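Local coordinates for ATP-citrate lyase beta-subunit (Chlorobium limicola, PDB 6HXJ), which probably takes part in the ATP-dependent cleavage of citrate with coenzyme A, which yields oxaloacetate, acetyl-CoA, ADP and phosphate, at residues V251-V256 / E301-T306; G259-L264 / H315-G320; G293-W298 / K329-G334; G334-F339 / L366-Q371; V351-R356 / F377-Y382. One frame throughout, in Å; residues are numbered along the deposited sequence.

Contact 1. Residues V251-V256 / E301-T306; sequences VKFVEV and EALTET
Leu-303 and Thr-306, one helical turn apart on helix 297-309, face Val-251 and Phe-253, two residues apart on strand 250-255, in the flavodoxin-like alpha/beta domain of the citrate-binding region. The strand is the antiparallel edge of the mixed sheet, and the helix runs almost parallel to it, at 13°, with the segment axes 9.5 Å apart. The tight part is entirely apolar. With its CG anti to the backbone N (chi1 -166°), Leu-303 sends its two methyls to different partners: CD1 reaches Phe-253 CB at 3.7 Å, while CD2 passes Val-251 CG1 at 3.9 Å. The Phe-253 ring receives Thr-306 CG2 squarely over one face, 3.8 Å from the centroid and 13° off the ring normal, a CH-pi contact. Ile-240 of helix 235-246 also touches Phe-253 and Thr-306, so a large flat side chain suits a place between two helices. Cutting Phe-253 back to an alanine would keep the CB contact with Leu-303 but would probably leave the Thr-306 methyl without its aromatic face and a gap between it and the strand. On the loose side Lys-252 points away from the helix, and its long, charged chain suits the solvent-exposed flank. Threonine fits the buried boundary because its two branches do different work: CG2 serves the ring, and OG1 is returned to its own helix. There it bonds to Ala-302 O at 2.7 Å, on the opposite face of that carbonyl from Thr-306 N.

Contact 2. Residues G259-L264 / H315-G320; sequences GEIALL and HIIVGG
Ala-262 and Ile-317 are joined by the straightest of three backbone bonds between strands 261-266 and 315-318, whose segments 261-263 and 315-318 run parallel, crossing at -25°. Ile-317 N donates to Ala-262 O at 2.8 Å. Ala-262 N in turn bonds to His-315 O at 3.2 Å, and Leu-264 N to Ile-317 O at 2.8 Å, so each strand gives and takes in the ladder of a parallel pair. The side chain of Ile-317 shows how one face is filled. Its CB lies 4.0 Å from Leu-263 CD2, alongside and pointing the same way. CG1, anti to the carbonyl carbon (chi1 -52°), turns toward the neighbouring strand and meets Ile-261 CG2 at 3.6 Å. At the tip, CD1 bends back across the sheet to Trp-354 CD1 of strand 352-356, 3.7 Å away. A beta-branched residue suits this place because it is broad near the backbone, where strands lie close, and still long enough to span to the next one. Helix 391-397 packs on this same face, with Ile-391 and Ala-395 on Ile-317. The other face carries small Ala-262 beside Ile-316, while Leu-264 CD2 and Val-318 CG2 meet at 4.1 Å near helix 328-344. All are aliphatic, as befits strands covered on both faces. Such a central parallel pair, with helices packed over both of its faces, is characteristic of the flavodoxin-like fold.

Contact 3. Residues G293-W298 / K329-G334; sequences GDPADW and KATFSG
The Pro-295 ring meets Thr-331 at one corner, CD, which lies 4.0 Å from Thr-331 CG2, the two side chains crossing at about a right angle. The flat carboxylate of Asp-297 is not what touches the partner helix: its OD1 turns back to Trp-298 N in a weak bond, and it is CB that rests 3.7 Å from Ala-330 O. Thr-331 CG2 also reaches Pro-295 O, while its hydroxyl is held by Asp-327 O, just before helix 328-344. Proline suits the stiff approach to helix 297-309, whose N-cap position is Ala-296. Gly-334 lets the chains close to 4.3 Å between its CA and Asp-297 CA, since a side chain there would run into Asp-297 O. Ser-333 OG, 4.1 Å from Asp-297 CB, bonds to Ala-330 O at 2.8 Å, so that carbonyl accepts from OG and from Gly-334 N. Without the hydroxyl, an alanine in place of Ser-333 would probably leave Ala-330 O with one firm donor fewer just where Asp-297 packs. Both hydroxyls are thus spent on their own helix or its approach, and although Asp-294 N bonds to Thr-326 OG1 close by, what holds the two segments to each other is van der Waals packing.

Contact 4. Residues G334-F339 / L366-Q371; sequences GIINGF and LAAIKQ
Ile-336 and Ile-369 form the centre of an apolar packing contact between two nearly parallel helices, 328-344 and 362-371, which lie side by side on one face of the sheet. The segment axes run 10.3 Å apart at an angle of 12°, and side chains alone bridge that space. Ile-336 reaches across with its longer branch. Its CG1 stands anti to the carbonyl carbon (chi1 -67°), and the extended chain carries CD1 to Ala-368 CB at 3.6 Å, close against the backbone of the facing helix. Alanine suits that spot because its single methyl leaves room for the isoleucine tip. Ile-369 answers from the other side: its CD1 touches Ile-336 CG1 at 3.6 Å, the two side chains crossing at a slant. That same methyl lies near Ile-335 CG2, at 4.2 Å, and sits at the edge of the Phe-339 ring, near its plane, 4.4 Å from CE2. One delta carbon thus meets three residues spaced along a turn of helix 328-344, a place where the long gamma-delta branch of isoleucine, with its terminal methyl, serves well. Beneath the helices lies the sheet: Ile-369 rests on Ile-379 and Val-381 of strand 378-382, Phe-339 on Ile-316 and Val-318 of strand 315-318, and on its other flank helix 328-344 meets Val-300 and Thr-304 of helix 297-309.

Contact 5. Residues V351-R356 / F377-Y382; sequences VKIWVR and FDIHVY
Trp-354 and His-380 lie side by side in an offset stack, the six-membered ring of the indole and the imidazole 4.5 Å apart between centroids with their planes at 16°. His-380 ND1 sits over the rim of the indole face, and Tyr-382 OH comes to the edge of the same indole in its plane, 3.8 Å from Trp-354 CZ3. At the strand start Lys-352 runs alongside Asp-378, CG close to the carboxylate, until a bend at its last torsion (chi4 -80°) brings NZ to Asp-378 OD2 at 3.2 Å. In this salt bridge NZ meets OD2 on its syn side, 35° out of the carboxylate plane, a pairing that suits a partly exposed margin. The opposite face is aliphatic: Ile-379 CD1 meets Val-355 CG2 at 3.8 Å and Ile-353 CG2 at the same distance, a setting that favours beta-branched residues under Ile-369. These pairs are set by the register of parallel strands 352-356 and 378-382, the two strands of a beta-alpha-beta unit whose crossover is helix 362-371. His-380 N bonds to Ile-353 O at 2.9 Å and Val-355 N to His-380 O at 2.7 Å, both nearly straight, and Tyr-382 N to Val-355 O follows. Asp-378 is the centre of an inverse gamma turn. Farther out, Leu-394 of helix 391-397 packs on Trp-354 and Tyr-382. Arg-356 leads away, its guanidinium bonded to Gly-320 O and Arg-384 O and salt-bridged to an acidic side chain of another protein chain.

How the contacts relate
All five contacts belong to the citrate-binding region and are built around one mixed sheet. Contacts 1, 2 and 5 involve its strands: 250-255 forms one edge, 261-266 and 315-318 lie inside, and 378-382, beside 352-356, forms the other edge within this chain. The centres of contacts 2 and 5 are about 10 Å apart, on neighbouring strands, whereas those of contacts 1 and 5 are about 18 Å apart. Contacts 3 and 4 share Gly-334 and helix 328-344, which packs between helix 297-309 and helix 362-371. Along the chain contacts 1, 2 and 3 interleave, as do 4 and 5, so segments distant in sequence form a continuous domain.

Contact 1. Residues V251-V256 / E301-T306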
# COMPACT_ATOMS: atom_id res chain seq x y z
N VAL A 251 -2.28 -42.70 28.73
CA VAL A 251 -1.14 -43.52 29.14
C VAL A 251 -1.33 -43.95 30.60
O VAL A 251 -1.53 -43.11 31.48
CB VAL A 251 0.28 -42.96 28.85
CG1 VAL A 251 0.62 -43.02 27.37
CG2 VAL A 251 0.48 -41.57 29.43
N LYS A 252 -1.35 -45.27 30.84
CA LYS A 252 -1.58 -45.86 32.16
C LYS A 252 -0.46 -46.84 32.48
O LYS A 252 -0.04 -47.61 31.61
CB LYS A 252 -2.97 -46.55 32.21
CG LYS A 252 -4.15 -45.66 31.81
CD LYS A 252 -5.43 -46.08 32.50
CE LYS A 252 -6.47 -44.99 32.46
NZ LYS A 252 -7.54 -45.21 33.48
N PHE A 253 0.05 -46.80 33.70
CA PHE A 253 1.09 -47.73 34.11
C PHE A 253 0.87 -48.17 35.55
O PHE A 253 0.65 -47.33 36.42
CB PHE A 253 2.51 -47.17 33.89
CG PHE A 253 3.63 -48.03 34.44
CD1 PHE A 253 4.12 -49.11 33.71
CD2 PHE A 253 4.20 -47.75 35.68
CE1 PHE A 253 5.16 -49.90 34.22
CE2 PHE A 253 5.22 -48.54 36.18
CZ PHE A 253 5.70 -49.61 35.45
N VAL A 254 0.88 -49.49 35.78
CA VAL A 254 0.74 -50.11 37.09
C VAL A 254 1.86 -51.15 37.25
O VAL A 254 2.02 -52.01 36.39
CB VAL A 254 -0.66 -50.73 37.35
CG1 VAL A 254 -0.78 -51.21 38.79
CG2 VAL A 254 -1.79 -49.76 37.02
N GLU A 255 2.60 -51.06 38.34
CA GLU A 255 3.69 -52.00 38.61
C GLU A 255 3.19 -53.20 39.40
O GLU A 255 2.53 -53.04 40.44
CB GLU A 255 4.84 -51.29 39.35
CG GLU A 255 6.21 -51.95 39.15
CD GLU A 255 7.42 -51.22 39.70
OE1 GLU A 255 7.46 -49.97 39.65
OE2 GLU A 255 8.37 -51.91 40.15
N VAL A 256 3.45 -54.40 38.87
CA VAL A 256 3.08 -55.65 39.53
C VAL A 256 4.35 -56.17 40.22
O VAL A 256 5.38 -56.30 39.54
CB VAL A 256 2.44 -56.67 38.56
CG1 VAL A 256 2.08 -57.97 39.27
CG2 VAL A 256 1.19 -56.08 37.91
N GLU A 301 7.00 -42.88 24.39
CA GLU A 301 8.43 -43.06 24.63
C GLU A 301 8.68 -43.10 26.14
O GLU A 301 9.43 -43.95 26.63
CB GLU A 301 9.24 -41.94 23.95
CG GLU A 301 10.74 -42.11 23.95
CD GLU A 301 11.51 -41.06 23.17
OE1 GLU A 301 12.77 -41.10 23.23
OE2 GLU A 301 10.88 -40.24 22.46
N ALA A 302 7.98 -42.21 26.89
CA ALA A 302 8.06 -42.11 28.34
C ALA A 302 7.61 -43.44 28.96
O ALA A 302 8.29 -43.98 29.85
CB ALA A 302 7.17 -40.97 28.82
N LEU A 303 6.49 -44.01 28.41
CA LEU A 303 5.90 -45.28 28.85
C LEU A 303 6.82 -46.46 28.56
O LEU A 303 7.04 -47.29 29.45
CB LEU A 303 4.51 -45.49 28.24
CG LEU A 303 3.61 -46.61 28.86
CD1 LEU A 303 3.62 -46.59 30.40
CD2 LEU A 303 2.20 -46.48 28.39
N THR A 304 7.39 -46.51 27.33
CA THR A 304 8.33 -47.53 26.87
C THR A 304 9.53 -47.56 27.80
O THR A 304 9.86 -48.63 28.29
CB THR A 304 8.76 -47.28 25.40
OG1 THR A 304 7.60 -47.19 24.58
CG2 THR A 304 9.69 -48.35 24.85
N GLU A 305 10.14 -46.38 28.06
CA GLU A 305 11.31 -46.20 28.92
C GLU A 305 11.09 -46.78 30.32
O GLU A 305 11.91 -47.58 30.78
CB GLU A 305 11.75 -44.74 28.93
CG GLU A 305 12.56 -44.43 27.68
CD GLU A 305 13.02 -43.00 27.47
OE1 GLU A 305 13.31 -42.31 28.48
OE2 GLU A 305 13.14 -42.59 26.29
N THR A 306 9.93 -46.46 30.94
CA THR A 306 9.51 -46.94 32.26
C THR A 306 9.47 -48.49 32.31
O THR A 306 9.97 -49.09 33.27
CB THR A 306 8.12 -46.34 32.60
OG1 THR A 306 8.12 -44.93 32.40
CG2 THR A 306 7.64 -46.66 34.01

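Contact 2. Residues G259-L264 / H315-G320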
# COMPACT_ATOMS: atom_id res chain seq x y z
N GLY A 259 7.31 -60.49 38.44
CA GLY A 259 6.84 -60.73 37.08
C GLY A 259 7.92 -60.69 36.02
O GLY A 259 8.67 -59.71 35.93
N GLU A 260 8.00 -61.75 35.22
CA GLU A 260 8.97 -61.91 34.15
C GLU A 260 8.49 -61.33 32.81
O GLU A 260 9.31 -61.04 31.94
CB GLU A 260 9.37 -63.40 33.97
CG GLU A 260 9.45 -64.23 35.25
CD GLU A 260 10.41 -63.75 36.33
OE1 GLU A 260 9.92 -63.37 37.43
OE2 GLU A 260 11.64 -63.74 36.09
N ILE A 261 7.16 -61.20 32.62
CA ILE A 261 6.63 -60.71 31.34
C ILE A 261 6.08 -59.27 31.44
O ILE A 261 5.05 -59.02 32.09
CB ILE A 261 5.61 -61.71 30.71
CG1 ILE A 261 6.19 -63.13 30.59
CG2 ILE A 261 5.16 -61.24 29.33
CD1 ILE A 261 5.55 -64.13 31.50
N ALA A 262 6.72 -58.35 30.72
CA ALA A 262 6.34 -56.93 30.69
C ALA A 262 5.43 -56.55 29.51
O ALA A 262 5.76 -56.78 28.35
CB ALA A 262 7.58 -56.05 30.73
N LEU A 263 4.29 -55.97 29.82
CA LEU A 263 3.33 -55.57 28.80
C LEU A 263 3.47 -54.10 28.42
O LEU A 263 3.56 -53.24 29.30
CB LEU A 263 1.87 -55.85 29.26
CG LEU A 263 1.53 -57.21 29.86
CD1 LEU A 263 0.16 -57.17 30.51
CD2 LEU A 263 1.66 -58.31 28.82
N LEU A 264 3.47 -53.81 27.10
CA LEU A 264 3.48 -52.49 26.49
C LEU A 264 2.40 -52.56 25.39
O LEU A 264 2.67 -52.55 24.18
CB LEU A 264 4.89 -52.13 25.93
CG LEU A 264 5.07 -50.80 25.14
CD1 LEU A 264 4.53 -49.58 25.88
CD2 LEU A 264 6.51 -50.59 24.74
N HIS A 315 10.76 -61.03 28.73
CA HIS A 315 10.13 -60.71 27.43
C HIS A 315 9.41 -59.38 27.54
O HIS A 315 8.98 -59.00 28.62
CB HIS A 315 9.09 -61.79 27.02
CG HIS A 315 9.61 -63.19 27.12
ND1 HIS A 315 10.40 -63.74 26.13
CD2 HIS A 315 9.51 -64.07 28.15
CE1 HIS A 315 10.73 -64.95 26.56
NE2 HIS A 315 10.21 -65.20 27.77
N ILE A 316 9.24 -58.69 26.40
CA ILE A 316 8.43 -57.47 26.30
C ILE A 316 7.30 -57.79 25.30
O ILE A 316 7.59 -58.26 24.20
CB ILE A 316 9.18 -56.15 25.90
CG1 ILE A 316 10.44 -55.86 26.75
CG2 ILE A 316 8.23 -54.92 25.89
CD1 ILE A 316 11.39 -54.87 26.13
N ILE A 317 6.03 -57.57 25.72
CA ILE A 317 4.88 -57.80 24.85
C ILE A 317 4.37 -56.46 24.37
O ILE A 317 3.70 -55.73 25.11
CB ILE A 317 3.76 -58.70 25.48
CG1 ILE A 317 4.30 -60.05 26.03
CG2 ILE A 317 2.60 -58.93 24.50
CD1 ILE A 317 5.08 -60.96 25.08
N VAL A 318 4.72 -56.13 23.12
CA VAL A 318 4.32 -54.91 22.44
C VAL A 318 3.15 -55.33 21.56
O VAL A 318 3.32 -55.58 20.36
CB VAL A 318 5.50 -54.24 21.65
CG1 VAL A 318 5.09 -52.89 21.08
CG2 VAL A 318 6.73 -54.08 22.53
N GLY A 319 2.00 -55.51 22.18
CA GLY A 319 0.80 -55.96 21.49
C GLY A 319 -0.31 -54.94 21.36
O GLY A 319 -0.20 -53.80 21.81
N GLY A 320 -1.38 -55.38 20.76
CA GLY A 320 -2.56 -54.58 20.58
C GLY A 320 -3.42 -55.15 19.49
O GLY A 320 -3.02 -56.08 18.77

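Contact 3. Residues G293-W298 / K329-G334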
# COMPACT_ATOMS: atom_id res chain seq x y z
N GLY A 293 -6.04 -43.84 22.37
CA GLY A 293 -6.57 -42.56 21.93
C GLY A 293 -5.58 -41.70 21.19
O GLY A 293 -5.59 -40.47 21.36
N ASP A 294 -4.71 -42.34 20.37
CA ASP A 294 -3.63 -41.70 19.59
C ASP A 294 -2.77 -40.79 20.50
O ASP A 294 -2.82 -39.56 20.38
CB ASP A 294 -4.16 -40.97 18.32
CG ASP A 294 -3.13 -40.75 17.21
OD1 ASP A 294 -1.98 -41.28 17.33
OD2 ASP A 294 -3.48 -40.08 16.20
N PRO A 295 -2.09 -41.38 21.51
CA PRO A 295 -1.29 -40.53 22.39
C PRO A 295 -0.03 -40.02 21.65
O PRO A 295 0.33 -40.55 20.59
CB PRO A 295 -1.00 -41.45 23.58
CG PRO A 295 -1.02 -42.82 23.03
CD PRO A 295 -1.88 -42.81 21.80
N ALA A 296 0.58 -38.94 22.19
CA ALA A 296 1.78 -38.30 21.62
C ALA A 296 2.97 -39.24 21.74
O ALA A 296 3.07 -39.98 22.73
CB ALA A 296 2.05 -37.00 22.34
N ASP A 297 3.85 -39.24 20.73
CA ASP A 297 5.00 -40.17 20.74
C ASP A 297 5.80 -40.02 22.03
O ASP A 297 6.10 -41.04 22.65
CB ASP A 297 5.90 -39.97 19.52
CG ASP A 297 5.99 -38.52 19.11
OD1 ASP A 297 5.30 -37.71 19.72
OD2 ASP A 297 6.75 -38.23 18.18
N TRP A 298 6.15 -38.78 22.40
CA TRP A 298 6.95 -38.61 23.62
C TRP A 298 6.34 -39.32 24.84
O TRP A 298 7.08 -39.93 25.61
CB TRP A 298 7.22 -37.14 23.88
CG TRP A 298 6.00 -36.32 24.12
CD1 TRP A 298 5.28 -35.62 23.20
CD2 TRP A 298 5.38 -36.07 25.39
NE1 TRP A 298 4.26 -34.93 23.81
CE2 TRP A 298 4.30 -35.19 25.16
CE3 TRP A 298 5.64 -36.50 26.70
CZ2 TRP A 298 3.48 -34.72 26.20
CZ3 TRP A 298 4.84 -36.03 27.73
CH2 TRP A 298 3.77 -35.16 27.48
N LYS A 329 2.66 -45.78 13.05
CA LYS A 329 4.01 -45.25 12.74
C LYS A 329 4.48 -44.22 13.81
O LYS A 329 5.59 -44.35 14.31
CB LYS A 329 4.06 -44.69 11.31
CG LYS A 329 5.38 -44.03 10.93
CD LYS A 329 5.35 -43.41 9.55
CE LYS A 329 6.47 -42.39 9.43
NZ LYS A 329 7.83 -42.98 9.62
N ALA A 330 3.60 -43.28 14.21
CA ALA A 330 3.92 -42.28 15.24
C ALA A 330 4.18 -42.94 16.58
O ALA A 330 5.23 -42.74 17.17
CB ALA A 330 2.78 -41.30 15.37
N THR A 331 3.25 -43.76 17.05
CA THR A 331 3.37 -44.46 18.33
C THR A 331 4.53 -45.44 18.34
O THR A 331 5.18 -45.55 19.38
CB THR A 331 2.07 -45.11 18.78
OG1 THR A 331 1.50 -45.86 17.72
CG2 THR A 331 1.05 -44.10 19.34
N PHE A 332 4.80 -46.13 17.22
CA PHE A 332 5.93 -47.04 17.12
C PHE A 332 7.22 -46.28 17.08
O PHE A 332 8.19 -46.83 17.57
CB PHE A 332 5.82 -48.04 15.96
CG PHE A 332 5.15 -49.33 16.33
CD1 PHE A 332 4.28 -49.40 17.42
CD2 PHE A 332 5.40 -50.50 15.62
CE1 PHE A 332 3.68 -50.60 17.79
CE2 PHE A 332 4.78 -51.70 15.98
CZ PHE A 332 3.92 -51.75 17.06
N SER A 333 7.25 -45.02 16.59
CA SER A 333 8.49 -44.24 16.64
C SER A 333 8.86 -43.87 18.09
O SER A 333 10.04 -43.91 18.46
CB SER A 333 8.40 -43.00 15.73
OG SER A 333 7.81 -41.88 16.37
N GLY A 334 7.84 -43.58 18.91
CA GLY A 334 8.00 -43.28 20.32
C GLY A 334 8.50 -44.50 21.07
O GLY A 334 9.35 -44.37 21.93

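Contact 4. Residues G334-F339 / L366-Q371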
# COMPACT_ATOMS: atom_id res chain seq x y z
N GLY A 334 7.84 -43.58 18.91
CA GLY A 334 8.00 -43.28 20.32
C GLY A 334 8.50 -44.50 21.07
O GLY A 334 9.35 -44.37 21.93
N ILE A 335 7.98 -45.71 20.71
CA ILE A 335 8.37 -47.04 21.26
C ILE A 335 9.81 -47.35 20.86
O ILE A 335 10.60 -47.75 21.71
CB ILE A 335 7.38 -48.22 20.88
CG1 ILE A 335 5.98 -48.02 21.49
CG2 ILE A 335 7.94 -49.61 21.33
CD1 ILE A 335 4.89 -48.95 20.98
N ILE A 336 10.14 -47.14 19.57
CA ILE A 336 11.48 -47.37 19.01
C ILE A 336 12.48 -46.46 19.71
O ILE A 336 13.50 -46.97 20.20
CB ILE A 336 11.52 -47.24 17.45
CG1 ILE A 336 10.73 -48.36 16.76
CG2 ILE A 336 12.97 -47.24 16.93
CD1 ILE A 336 10.36 -48.07 15.32
N ASN A 337 12.19 -45.14 19.80
CA ASN A 337 13.06 -44.17 20.47
C ASN A 337 13.34 -44.56 21.93
O ASN A 337 14.51 -44.61 22.31
CB ASN A 337 12.51 -42.76 20.32
CG ASN A 337 12.91 -42.21 18.98
OD1 ASN A 337 14.11 -42.15 18.66
ND2 ASN A 337 11.92 -41.93 18.14
N GLY A 338 12.30 -44.97 22.65
CA GLY A 338 12.41 -45.45 24.02
C GLY A 338 13.15 -46.77 24.15
O GLY A 338 13.73 -47.04 25.20
N PHE A 339 13.11 -47.63 23.11
CA PHE A 339 13.83 -48.91 23.09
C PHE A 339 15.32 -48.66 22.86
O PHE A 339 16.14 -49.33 23.47
CB PHE A 339 13.29 -49.85 22.01
CG PHE A 339 12.13 -50.72 22.40
CD1 PHE A 339 11.88 -51.04 23.74
CD2 PHE A 339 11.32 -51.29 21.43
CE1 PHE A 339 10.80 -51.85 24.10
CE2 PHE A 339 10.25 -52.12 21.79
CZ PHE A 339 9.99 -52.39 23.13
N LEU A 366 5.48 -51.06 11.45
CA LEU A 366 5.96 -52.44 11.59
C LEU A 366 7.31 -52.64 10.92
O LEU A 366 8.14 -53.36 11.46
CB LEU A 366 4.94 -53.50 11.11
CG LEU A 366 3.87 -54.07 12.10
CD1 LEU A 366 3.03 -53.00 12.79
CD2 LEU A 366 2.99 -55.05 11.40
N ALA A 367 7.55 -51.97 9.77
CA ALA A 367 8.82 -52.00 9.04
C ALA A 367 9.91 -51.29 9.86
O ALA A 367 11.03 -51.78 9.93
CB ALA A 367 8.66 -51.34 7.68
N ALA A 368 9.56 -50.17 10.50
CA ALA A 368 10.45 -49.39 11.37
C ALA A 368 10.88 -50.21 12.60
O ALA A 368 12.05 -50.19 12.97
CB ALA A 368 9.78 -48.11 11.78
N ILE A 369 9.95 -50.96 13.19
CA ILE A 369 10.22 -51.79 14.36
C ILE A 369 11.07 -53.07 14.01
O ILE A 369 11.90 -53.46 14.82
CB ILE A 369 8.87 -52.08 15.11
CG1 ILE A 369 9.08 -52.52 16.59
CG2 ILE A 369 7.93 -53.04 14.40
CD1 ILE A 369 9.04 -51.44 17.66
N LYS A 370 10.87 -53.67 12.82
CA LYS A 370 11.63 -54.84 12.37
C LYS A 370 13.06 -54.43 11.97
O LYS A 370 13.95 -55.28 11.99
CB LYS A 370 10.90 -55.61 11.25
CG LYS A 370 11.27 -57.09 11.17
CD LYS A 370 10.26 -57.95 10.41
CE LYS A 370 10.60 -59.43 10.44
NZ LYS A 370 10.44 -60.04 11.79
N GLN A 371 13.29 -53.14 11.66
CA GLN A 371 14.64 -52.65 11.37
C GLN A 371 15.46 -52.77 12.65
O GLN A 371 16.63 -53.11 12.56
CB GLN A 371 14.61 -51.19 10.91
CG GLN A 371 15.97 -50.58 10.61
CD GLN A 371 15.86 -49.11 10.26
OE1 GLN A 371 15.19 -48.32 10.95
NE2 GLN A 371 16.56 -48.71 9.22

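Contact 5. Residues V351-R356 / F377-Y382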
# COMPACT_ATOMS: atom_id res chain seq x y z
N VAL A 351 16.85 -59.49 26.83
CA VAL A 351 15.40 -59.43 26.69
C VAL A 351 14.96 -59.54 25.22
O VAL A 351 15.59 -58.96 24.33
CB VAL A 351 14.76 -58.21 27.40
CG1 VAL A 351 15.13 -58.18 28.88
CG2 VAL A 351 15.19 -56.94 26.72
N LYS A 352 13.96 -60.39 24.98
CA LYS A 352 13.37 -60.60 23.67
C LYS A 352 12.12 -59.71 23.63
O LYS A 352 11.39 -59.62 24.62
CB LYS A 352 13.01 -62.09 23.46
CG LYS A 352 14.23 -63.01 23.44
CD LYS A 352 13.87 -64.49 23.49
CE LYS A 352 15.09 -65.37 23.60
NZ LYS A 352 15.76 -65.57 22.28
N ILE A 353 11.89 -59.03 22.51
CA ILE A 353 10.72 -58.16 22.32
C ILE A 353 9.79 -58.88 21.35
O ILE A 353 10.25 -59.43 20.35
CB ILE A 353 11.14 -56.72 21.83
CG1 ILE A 353 12.05 -56.02 22.88
CG2 ILE A 353 9.91 -55.85 21.54
CD1 ILE A 353 12.83 -54.81 22.41
N TRP A 354 8.47 -58.92 21.68
CA TRP A 354 7.42 -59.54 20.87
C TRP A 354 6.44 -58.47 20.42
O TRP A 354 5.79 -57.83 21.25
CB TRP A 354 6.70 -60.66 21.66
CG TRP A 354 7.63 -61.70 22.20
CD1 TRP A 354 8.27 -61.70 23.41
CD2 TRP A 354 8.08 -62.88 21.52
NE1 TRP A 354 9.06 -62.81 23.53
CE2 TRP A 354 8.96 -63.56 22.39
CE3 TRP A 354 7.78 -63.44 20.26
CZ2 TRP A 354 9.56 -64.78 22.04
CZ3 TRP A 354 8.37 -64.65 19.92
CH2 TRP A 354 9.25 -65.30 20.80
N VAL A 355 6.37 -58.24 19.11
CA VAL A 355 5.53 -57.22 18.51
C VAL A 355 4.42 -57.85 17.68
O VAL A 355 4.68 -58.72 16.84
CB VAL A 355 6.36 -56.18 17.69
CG1 VAL A 355 5.49 -55.05 17.15
CG2 VAL A 355 7.49 -55.60 18.52
N ARG A 356 3.18 -57.41 17.92
CA ARG A 356 1.99 -57.79 17.15
C ARG A 356 1.08 -56.58 17.17
O ARG A 356 0.63 -56.16 18.25
CB ARG A 356 1.29 -59.07 17.67
CG ARG A 356 0.21 -59.62 16.74
CD ARG A 356 -1.14 -58.97 17.00
NE ARG A 356 -2.18 -59.49 16.13
CZ ARG A 356 -3.37 -58.92 15.95
NH1 ARG A 356 -3.66 -57.78 16.57
NH2 ARG A 356 -4.25 -59.47 15.13
N PHE A 377 18.73 -56.03 18.50
CA PHE A 377 17.57 -56.36 19.34
C PHE A 377 17.01 -57.73 18.96
O PHE A 377 16.83 -58.01 17.77
CB PHE A 377 16.46 -55.31 19.16
CG PHE A 377 16.71 -53.98 19.82
CD1 PHE A 377 16.26 -53.73 21.11
CD2 PHE A 377 17.34 -52.95 19.13
CE1 PHE A 377 16.47 -52.49 21.71
CE2 PHE A 377 17.57 -51.72 19.74
CZ PHE A 377 17.12 -51.49 21.02
N ASP A 378 16.70 -58.57 19.98
CA ASP A 378 16.07 -59.89 19.80
C ASP A 378 14.52 -59.65 19.64
O ASP A 378 13.70 -60.08 20.46
CB ASP A 378 16.41 -60.80 20.99
CG ASP A 378 16.32 -62.30 20.73
OD1 ASP A 378 15.27 -62.76 20.23
OD2 ASP A 378 17.26 -63.03 21.11
N ILE A 379 14.14 -58.94 18.57
CA ILE A 379 12.78 -58.52 18.29
C ILE A 379 12.09 -59.38 17.21
O ILE A 379 12.61 -59.53 16.10
CB ILE A 379 12.73 -56.97 17.99
CG1 ILE A 379 11.29 -56.44 17.85
CG2 ILE A 379 13.60 -56.56 16.79
CD1 ILE A 379 11.16 -54.95 18.09
N HIS A 380 10.90 -59.93 17.56
CA HIS A 380 10.02 -60.71 16.67
C HIS A 380 8.79 -59.84 16.42
O HIS A 380 8.11 -59.44 17.37
CB HIS A 380 9.65 -62.09 17.27
CG HIS A 380 10.84 -62.93 17.63
ND1 HIS A 380 11.49 -62.78 18.86
CD2 HIS A 380 11.50 -63.86 16.91
CE1 HIS A 380 12.50 -63.62 18.84
NE2 HIS A 380 12.55 -64.30 17.69
N VAL A 381 8.56 -59.47 15.15
CA VAL A 381 7.44 -58.61 14.79
C VAL A 381 6.51 -59.37 13.82
O VAL A 381 6.94 -59.92 12.80
CB VAL A 381 7.77 -57.13 14.36
CG1 VAL A 381 9.26 -56.79 14.47
CG2 VAL A 381 7.18 -56.72 13.01
N TYR A 382 5.23 -59.40 14.21
CA TYR A 382 4.14 -60.07 13.52
C TYR A 382 3.05 -59.06 13.15
O TYR A 382 2.90 -58.00 13.77
CB TYR A 382 3.55 -61.21 14.37
CG TYR A 382 4.59 -62.20 14.87
CD1 TYR A 382 4.96 -63.30 14.11
CD2 TYR A 382 5.20 -62.03 16.11
CE1 TYR A 382 5.91 -64.20 14.56
CE2 TYR A 382 6.16 -62.92 16.57
CZ TYR A 382 6.52 -64.00 15.79
OH TYR A 382 7.48 -64.88 16.25